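Local coordinates for sensor protein (Pseudomonas syringae pv. tomato, PDB 2R8R), which is probably an ATP-binding sensor histidine kinase of a two-component system, this chain being its N-terminal KdpD region, of the P-loop NTPase clan, at residues A[13-18]-A[125-130]. Residues are numbered along the deposited sequence; the frame is centred on the assembly and turned at random.
Sequences AAPGVG and NVQHLE. With SO4 (sulfate ion), chain C.
Asn125 lays its side-chain amide against the peptide that joins Ala14 to Pro15, and this is the tight part of the contact. Its CG comes to 3.6 Å from Ala14 C, while the two ends of the amide divide the neighbours between them. ND2 lies 3.0 Å from Ala14 O and is weakly hydrogen-bonded to Gly12 O; OD1 rests beside the proline ring, 3.5 Å from Pro15 CD, and the two side chains cross at about a right angle. Pro15 N has no hydrogen to give to OD1, so no hydrogen bond can form between this pair, and OD1 lies against the ring at CD. With CG anti to its own carbonyl carbon (chi1 -72°), Asn125 reaches across to the loop.

Next to it the contact is looser. Val126 CG1 stands 4.0 Å from Ala13 O, and Gln127 meets the loop mainly through a water. That water donates to Ala13 O and accepts from Gln127 N and from Gln127 NE2, the latter at 2.8 Å, so the backbone and side chain of Gln127 fix the water, which bridges to Ala13 O.

Beyond Pro15 the loop turns to a sulfate, probably from the crystallisation liquor. Gly16 N points almost straight at its O1 (3.0 Å, 173°), Gly18 N adds a bent bond to O2 and a weak one to O3, and Lys19 and Thr20 complete the grip. A type II turn from Ala14 to Val17 brings Gly16 N round to the anion. The loop between strand 7-12 and helix 19-32, its backbone amides facing the anion beside the end of neighbouring parallel strand 119-125, is consistent with the Walker A phosphate site of a P-loop NTPase.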
ATOM      1  N   ALA A  13      -7.177   4.160   6.677  1.00 15.43           N
ATOM      2  CA  ALA A  13      -7.098   3.949   8.136  1.00 15.15           C
ATOM      3  C   ALA A  13      -6.639   2.524   8.533  1.00 15.48           C
ATOM      4  O   ALA A  13      -6.073   2.319   9.601  1.00 15.34           O
ATOM      5  CB  ALA A  13      -8.462   4.230   8.777  1.00 15.46           C
ATOM      6  N   ALA A  14      -6.890   1.549   7.656  1.00 15.52           N
ATOM      7  CA  ALA A  14      -6.724   0.150   7.987  1.00 15.60           C
ATOM      8  C   ALA A  14      -6.840  -0.684   6.737  1.00 15.53           C
ATOM      9  O   ALA A  14      -7.334  -0.205   5.705  1.00 15.96           O
ATOM     10  CB  ALA A  14      -7.833  -0.333   9.050  1.00 15.03           C
ATOM     11  N   PRO A  15      -6.405  -1.955   6.833  1.00 15.08           N
ATOM     12  CA  PRO A  15      -6.691  -2.971   5.854  1.00 14.62           C
ATOM     13  C   PRO A  15      -8.215  -3.131   5.652  1.00 14.11           C
ATOM     14  O   PRO A  15      -8.976  -3.147   6.628  1.00 12.76           O
ATOM     15  CB  PRO A  15      -6.082  -4.239   6.499  1.00 14.95           C
ATOM     16  CG  PRO A  15      -5.029  -3.762   7.364  1.00 14.73           C
ATOM     17  CD  PRO A  15      -5.559  -2.483   7.917  1.00 14.97           C
ATOM     18  N   GLY A  16      -8.626  -3.231   4.394  1.00 13.22           N
ATOM     19  CA  GLY A  16     -10.000  -3.496   4.047  1.00 13.37           C
ATOM     20  C   GLY A  16     -10.825  -2.288   3.681  1.00 13.37           C
ATOM     21  O   GLY A  16     -11.992  -2.440   3.407  1.00 13.36           O
ATOM     22  N   VAL A  17     -10.236  -1.092   3.665  1.00 13.43           N
ATOM     23  CA  VAL A  17     -10.992   0.126   3.354  1.00 13.08           C
ATOM     24  C   VAL A  17     -11.155   0.392   1.857  1.00 13.03           C
ATOM     25  O   VAL A  17     -11.975   1.215   1.466  1.00 12.20           O
ATOM     26  CB  VAL A  17     -10.428   1.378   4.103  1.00 13.99           C
ATOM     27  CG1 VAL A  17     -10.567   1.170   5.617  1.00 12.64           C
ATOM     28  CG2 VAL A  17      -8.957   1.727   3.651  1.00 10.83           C
ATOM     29  N   GLY A  18     -10.434  -0.360   1.026  1.00 13.42           N
ATOM     30  CA  GLY A  18     -10.536  -0.248  -0.432  1.00 12.95           C
ATOM     31  C   GLY A  18      -9.441   0.510  -1.144  1.00 12.39           C
ATOM     32  O   GLY A  18      -9.622   0.967  -2.251  1.00 12.72           O
ATOM     33  N   ASN A 125      -1.463   2.345   4.788  1.00 13.74           N
ATOM     34  CA  ASN A 125      -2.279   2.575   5.999  1.00 14.39           C
ATOM     35  C   ASN A 125      -1.628   3.571   6.940  1.00 14.65           C
ATOM     36  O   ASN A 125      -0.417   3.603   7.067  1.00 15.18           O
ATOM     37  CB  ASN A 125      -2.566   1.275   6.729  1.00 13.82           C
ATOM     38  CG  ASN A 125      -3.537   0.429   6.002  1.00 14.13           C
ATOM     39  OD1 ASN A 125      -3.337  -0.785   5.821  1.00 18.42           O
ATOM     40  ND2 ASN A 125      -4.576   1.054   5.522  1.00  9.01           N
ATOM     41  N   VAL A 126      -2.447   4.372   7.607  1.00 15.65           N
ATOM     42  CA  VAL A 126      -1.945   5.502   8.384  1.00 16.41           C
ATOM     43  C   VAL A 126      -1.010   5.103   9.530  1.00 16.87           C
ATOM     44  O   VAL A 126      -0.155   5.896   9.908  1.00 16.50           O
ATOM     45  CB  VAL A 126      -3.095   6.365   8.919  1.00 16.11           C
ATOM     46  CG1 VAL A 126      -3.834   5.664  10.045  1.00 13.68           C
ATOM     47  CG2 VAL A 126      -2.553   7.683   9.348  1.00 16.26           C
ATOM     48  N   GLN A 127      -1.174   3.881  10.050  1.00 17.46           N
ATOM     49  CA  GLN A 127      -0.394   3.363  11.198  1.00 18.93           C
ATOM     50  C   GLN A 127       1.122   3.319  10.994  1.00 19.53           C
ATOM     51  O   GLN A 127       1.896   3.315  11.972  1.00 19.34           O
ATOM     52  CB  GLN A 127      -0.847   1.938  11.551  1.00 18.55           C
ATOM     53  CG  GLN A 127      -0.643   0.952  10.420  1.00 20.43           C
ATOM     54  CD  GLN A 127      -1.243  -0.408  10.671  1.00 22.95           C
ATOM     55  OE1 GLN A 127      -0.578  -1.231  11.298  1.00 28.25           O
ATOM     56  NE2 GLN A 127      -2.494  -0.677  10.155  1.00 23.09           N
ATOM     57  N   HIS A 128       1.536   3.263   9.725  1.00 20.24           N
ATOM     58  CA  HIS A 128       2.936   3.133   9.357  1.00 20.61           C
ATOM     59  C   HIS A 128       3.723   4.406   9.463  1.00 21.92           C
ATOM     60  O   HIS A 128       4.936   4.368   9.549  1.00 23.41           O
ATOM     61  CB  HIS A 128       3.063   2.541   7.955  1.00 20.37           C
ATOM     62  CG  HIS A 128       2.459   1.181   7.839  1.00 19.01           C
ATOM     63  ND1 HIS A 128       3.064   0.048   8.349  1.00 17.94           N
ATOM     64  CD2 HIS A 128       1.279   0.781   7.315  1.00 17.44           C
ATOM     65  CE1 HIS A 128       2.293  -0.995   8.117  1.00 18.76           C
ATOM     66  NE2 HIS A 128       1.203  -0.577   7.491  1.00 20.62           N
ATOM     67  N   LEU A 129       3.058   5.543   9.503  1.00 23.60           N
ATOM     68  CA  LEU A 129       3.773   6.800   9.651  1.00 24.96           C
ATOM     69  C   LEU A 129       4.582   6.855  10.957  1.00 25.69           C
ATOM     70  O   LEU A 129       4.024   6.622  12.030  1.00 25.77           O
ATOM     71  CB  LEU A 129       2.800   7.971   9.587  1.00 24.59           C
ATOM     72  CG  LEU A 129       2.217   8.182   8.187  1.00 25.54           C
ATOM     73  CD1 LEU A 129       1.174   9.289   8.226  1.00 26.24           C
ATOM     74  CD2 LEU A 129       3.350   8.503   7.181  1.00 24.93           C
ATOM     75  N   GLU A 130       5.872   7.204  10.845  1.00 26.42           N
ATOM     76  CA  GLU A 130       6.780   7.293  12.003  1.00 27.42           C
ATOM     77  C   GLU A 130       6.240   8.097  13.192  1.00 28.00           C
ATOM     78  O   GLU A 130       6.225   7.612  14.322  1.00 27.33           O
ATOM     79  CB  GLU A 130       8.132   7.883  11.581  1.00 27.77           C
ATOM     80  CG  GLU A 130       9.217   6.854  11.370  1.00 28.75           C
ATOM     81  CD  GLU A 130      10.475   7.440  10.730  1.00 28.84           C
ATOM     82  OE1 GLU A 130      10.685   8.677  10.754  1.00 30.79           O
ATOM     83  OE2 GLU A 130      11.253   6.643  10.183  1.00 30.46           O
TER
HETATM   84  S   SO4 C 226      -7.390  -2.338   1.188  1.00 19.03           S
HETATM   85  O1  SO4 C 226      -6.662  -3.126   2.146  1.00 22.03           O
HETATM   86  O2  SO4 C 226      -8.667  -2.867   0.834  1.00 18.73           O
HETATM   87  O3  SO4 C 226      -7.430  -1.039   1.867  1.00 16.23           O
HETATM   88  O4  SO4 C 226      -6.674  -2.404  -0.094  1.00 17.98           O
HETATM   89  O   HOH W   1      -3.599   1.859   9.896  1.00 22.96           O